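Putative uncharacterized protein (PDB 3R4V) is a phage tubulin-like protein, a member of the tubulin/FtsZ family, that holds guanosine-5'-diphosphate in its nucleotide pocket. Local coordinates at residues 6-11 with 76-81. Residues are numbered along the deposited sequence; the frame is centred on the assembly and turned at random. Where two conformers were deposited one is given.
Sequences CLIFAG and DTIPEA. With GDP (guanosine-5'-diphosphate), chain B.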
ATOM      1  N   CYS A   6      -8.968  -2.715  11.335  1.00 24.89           N
ATOM      2  CA  CYS A   6      -8.510  -3.998  10.860  0.76 23.46           C
ATOM      3  C   CYS A   6      -7.322  -3.776   9.916  1.00 24.76           C
ATOM      4  O   CYS A   6      -7.396  -2.970   8.985  1.00 25.48           O
ATOM      5  CB  CYS A   6      -9.663  -4.710  10.155  0.76 27.91           C
ATOM      6  SG  CYS A   6      -9.201  -6.218   9.336  0.76 35.61           S
ATOM      7  N   LEU A   7      -6.225  -4.483  10.171  1.00 24.34           N
ATOM      8  CA  LEU A   7      -5.025  -4.341   9.355  1.00 22.98           C
ATOM      9  C   LEU A   7      -4.865  -5.548   8.441  1.00 21.23           C
ATOM     10  O   LEU A   7      -4.865  -6.700   8.893  1.00 28.53           O
ATOM     11  CB  LEU A   7      -3.782  -4.190  10.234  1.00 23.39           C
ATOM     12  CG  LEU A   7      -3.777  -2.963  11.143  1.00 23.81           C
ATOM     13  CD1 LEU A   7      -4.419  -3.306  12.482  1.00 26.35           C
ATOM     14  CD2 LEU A   7      -2.365  -2.479  11.355  1.00 32.88           C
ATOM     15  N   ILE A   8      -4.697  -5.274   7.153  1.00 19.29           N
ATOM     16  CA  ILE A   8      -4.632  -6.328   6.154  1.00 22.18           C
ATOM     17  C   ILE A   8      -3.295  -6.279   5.414  1.00 21.09           C
ATOM     18  O   ILE A   8      -2.893  -5.218   4.933  1.00 23.88           O
ATOM     19  CB  ILE A   8      -5.767  -6.146   5.148  1.00 20.00           C
ATOM     20  CG1 ILE A   8      -7.114  -6.258   5.866  1.00 24.31           C
ATOM     21  CG2 ILE A   8      -5.646  -7.163   4.014  1.00 22.06           C
ATOM     22  CD1 ILE A   8      -8.259  -5.613   5.121  1.00 21.13           C
ATOM     23  N   PHE A   9      -2.613  -7.423   5.336  1.00 23.10           N
ATOM     24  CA  PHE A   9      -1.301  -7.525   4.693  1.00 19.79           C
ATOM     25  C   PHE A   9      -1.344  -8.603   3.636  1.00 20.97           C
ATOM     26  O   PHE A   9      -1.919  -9.671   3.856  1.00 23.84           O
ATOM     27  CB  PHE A   9      -0.217  -7.897   5.717  1.00 19.22           C
ATOM     28  CG  PHE A   9      -0.028  -6.865   6.774  1.00 19.19           C
ATOM     29  CD1 PHE A   9       0.887  -5.837   6.593  1.00 22.00           C
ATOM     30  CD2 PHE A   9      -0.816  -6.873   7.909  1.00 24.90           C
ATOM     31  CE1 PHE A   9       1.041  -4.849   7.551  1.00 24.85           C
ATOM     32  CE2 PHE A   9      -0.663  -5.893   8.875  1.00 27.28           C
ATOM     33  CZ  PHE A   9       0.267  -4.880   8.695  1.00 23.99           C
ATOM     34  N   ALA A  10      -0.711  -8.338   2.499  1.00 19.76           N
ATOM     35  CA  ALA A  10      -0.775  -9.271   1.377  1.00 22.76           C
ATOM     36  C   ALA A  10       0.578  -9.457   0.720  1.00 16.75           C
ATOM     37  O   ALA A  10       1.348  -8.508   0.574  1.00 25.43           O
ATOM     38  CB  ALA A  10      -1.780  -8.791   0.355  1.00 20.02           C
ATOM     39  N   GLY A  11       0.862 -10.701   0.326  1.00 22.63           N
ATOM     40  CA  GLY A  11       2.086 -11.012  -0.383  1.00 20.80           C
ATOM     41  C   GLY A  11       3.256 -11.072   0.586  1.00 26.06           C
ATOM     42  O   GLY A  11       3.099 -10.798   1.780  1.00 24.29           O
ATOM     43  N   ASP A  76     -14.829 -13.021   4.072  1.00 36.35           N
ATOM     44  CA  ASP A  76     -15.598 -13.498   5.219  1.00 42.25           C
ATOM     45  C   ASP A  76     -14.757 -13.596   6.487  1.00 40.66           C
ATOM     46  O   ASP A  76     -15.291 -13.569   7.594  1.00 48.83           O
ATOM     47  CB  ASP A  76     -16.268 -14.843   4.923  1.00 54.14           C
ATOM     48  CG  ASP A  76     -17.556 -14.689   4.138  1.00 70.46           C
ATOM     49  OD1 ASP A  76     -18.226 -13.645   4.294  1.00 75.74           O
ATOM     50  OD2 ASP A  76     -17.898 -15.610   3.365  1.00 75.93           O
ATOM     51  N   THR A  77     -13.444 -13.709   6.330  1.00 40.12           N
ATOM     52  CA  THR A  77     -12.563 -13.761   7.488  1.00 40.74           C
ATOM     53  C   THR A  77     -12.154 -12.367   7.963  1.00 36.68           C
ATOM     54  O   THR A  77     -11.446 -12.232   8.955  1.00 36.95           O
ATOM     55  CB  THR A  77     -11.288 -14.581   7.208  1.00 38.70           C
ATOM     56  OG1 THR A  77     -10.381 -13.807   6.418  1.00 35.38           O
ATOM     57  CG2 THR A  77     -11.624 -15.891   6.485  1.00 41.08           C
ATOM     58  N   ILE A  78     -12.590 -11.329   7.261  1.00 32.39           N
ATOM     59  CA  ILE A  78     -12.213  -9.968   7.646  1.00 29.80           C
ATOM     60  C   ILE A  78     -13.403  -9.281   8.293  1.00 32.72           C
ATOM     61  O   ILE A  78     -14.390  -8.987   7.631  1.00 38.39           O
ATOM     62  CB  ILE A  78     -11.695  -9.147   6.437  1.00 30.25           C
ATOM     63  CG1 ILE A  78     -10.481  -9.841   5.806  1.00 30.04           C
ATOM     64  CG2 ILE A  78     -11.355  -7.712   6.864  1.00 22.62           C
ATOM     65  CD1 ILE A  78     -10.025  -9.223   4.479  1.00 25.80           C
ATOM     66  N   PRO A  79     -13.321  -9.042   9.605  1.00 37.95           N
ATOM     67  CA  PRO A  79     -14.438  -8.463  10.358  1.00 39.37           C
ATOM     68  C   PRO A  79     -14.805  -7.074   9.854  1.00 29.71           C
ATOM     69  O   PRO A  79     -13.969  -6.401   9.258  1.00 33.53           O
ATOM     70  CB  PRO A  79     -13.879  -8.339  11.780  1.00 40.42           C
ATOM     71  CG  PRO A  79     -12.673  -9.206  11.819  1.00 46.33           C
ATOM     72  CD  PRO A  79     -12.121  -9.219  10.436  1.00 39.94           C
ATOM     73  N   GLU A  80     -16.043  -6.656  10.091  1.00 35.52           N
ATOM     74  CA  GLU A  80     -16.433  -5.271   9.864  1.00 36.08           C
ATOM     75  C   GLU A  80     -15.636  -4.387  10.811  1.00 39.40           C
ATOM     76  O   GLU A  80     -15.539  -4.674  12.007  1.00 37.52           O
ATOM     77  CB  GLU A  80     -17.929  -5.073  10.112  1.00 41.49           C
ATOM     78  CG  GLU A  80     -18.842  -5.797   9.126  1.00 54.69           C
ATOM     79  CD  GLU A  80     -18.767  -5.226   7.715  1.00 64.91           C
ATOM     80  OE1 GLU A  80     -18.530  -4.004   7.570  1.00 62.39           O
ATOM     81  OE2 GLU A  80     -18.947  -6.003   6.748  1.00 65.89           O
ATOM     82  N   ALA A  81     -15.057  -3.320  10.280  1.00 33.94           N
ATOM     83  CA  ALA A  81     -14.299  -2.394  11.115  1.00 36.69           C
ATOM     84  C   ALA A  81     -14.576  -0.948  10.739  1.00 36.99           C
ATOM     85  O   ALA A  81     -15.007  -0.656   9.623  1.00 39.25           O
ATOM     86  CB  ALA A  81     -12.813  -2.692  11.027  1.00 29.35           C
TER
HETATM   87  PB  GDP B 400       4.663 -11.171  -3.691  1.00 24.95           P
HETATM   88  O1B GDP B 400       4.726 -12.197  -2.582  1.00 20.27           O
HETATM   89  O2B GDP B 400       3.565 -10.194  -3.364  1.00 25.05           O
HETATM   90  O3B GDP B 400       4.427 -11.858  -5.030  1.00 22.68           O
HETATM   91  O3A GDP B 400       6.070 -10.423  -3.815  1.00 22.53           O
HETATM   92  PA  GDP B 400       6.936  -9.805  -2.607  1.00 24.15           P
HETATM   93  O1A GDP B 400       7.512 -10.868  -1.686  1.00 25.96           O
HETATM   94  O2A GDP B 400       6.141  -8.780  -1.850  1.00 26.17           O
HETATM   95  O5' GDP B 400       8.107  -9.147  -3.435  1.00 19.85           O
HETATM   96  C5' GDP B 400       7.852  -8.189  -4.477  1.00 19.54           C
HETATM   97  C4' GDP B 400       9.044  -7.252  -4.637  1.00 23.49           C
HETATM   98  O4' GDP B 400       9.116  -6.373  -3.507  1.00 24.22           O
HETATM   99  C3' GDP B 400      10.381  -7.975  -4.665  1.00 26.45           C
HETATM  100  O3' GDP B 400      10.762  -8.268  -6.006  1.00 23.04           O
HETATM  101  C2' GDP B 400      11.327  -6.970  -4.045  1.00 23.43           C
HETATM  102  O2' GDP B 400      11.745  -6.015  -5.019  1.00 28.23           O
HETATM  103  C1' GDP B 400      10.472  -6.205  -3.060  1.00 24.88           C
HETATM  104  N9  GDP B 400      10.488  -6.788  -1.702  1.00 30.46           N
HETATM  105  C8  GDP B 400      10.487  -8.100  -1.362  1.00 26.88           C
HETATM  106  N7  GDP B 400      10.451  -8.248  -0.013  1.00 29.06           N
HETATM  107  C5  GDP B 400      10.399  -7.012   0.533  1.00 29.28           C
HETATM  108  C6  GDP B 400      10.328  -6.440   1.895  1.00 27.17           C
HETATM  109  O6  GDP B 400      10.307  -7.181   2.898  1.00 32.05           O
HETATM  110  N1  GDP B 400      10.290  -5.099   2.014  1.00 25.03           N
HETATM  111  C2  GDP B 400      10.311  -4.278   0.940  1.00 25.30           C
HETATM  112  N2  GDP B 400      10.262  -2.931   1.113  1.00 25.78           N
HETATM  113  N3  GDP B 400      10.371  -4.737  -0.332  1.00 23.60           N
HETATM  114  C4  GDP B 400      10.412  -6.064  -0.587  1.00 31.18           C
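Cys6 and Ile8, on the same face of strand 6-10, meet the loop 76-81 through apolar side-chain contacts. The closest approach is made by the sulfur: in one of the two modelled conformers of Cys6, SG lies 3.6 Å from CG2 of Ile78. That reach follows from a first torsion of 173°, which swings SG anti to the backbone N. Cys6 CB packs against the methyl of Ala81, at 3.8 Å between the two CB atoms. In the same conformer Pro79 adds a looser touch, its CD 4.3 Å from Cys6 SG. Two residues further along the strand, Ile8 CD1 sits 4.1 Å from Ile78 CD1; the two isoleucine chains cross at about a right angle. Ile102 of helix 95-108 touches both isoleucines, closing a buried apolar cluster.

Polar bonds to the rest of the chain hold the loop: Ile78 O accepts from Arg109 NH2, and Ala81 N is hydrogen-bonded to Tyr84 OH. The strand itself pairs with strand 84-89, into which the loop leads. Beyond Ala10 the chain turns to Gly11, whose CA is 3.4 Å from O2B of guanosine-5'-diphosphate; the first strand of the parallel sheet thus ends at the nucleotide, as in the Rossmann-like nucleotide-binding domain of the tubulin/FtsZ family.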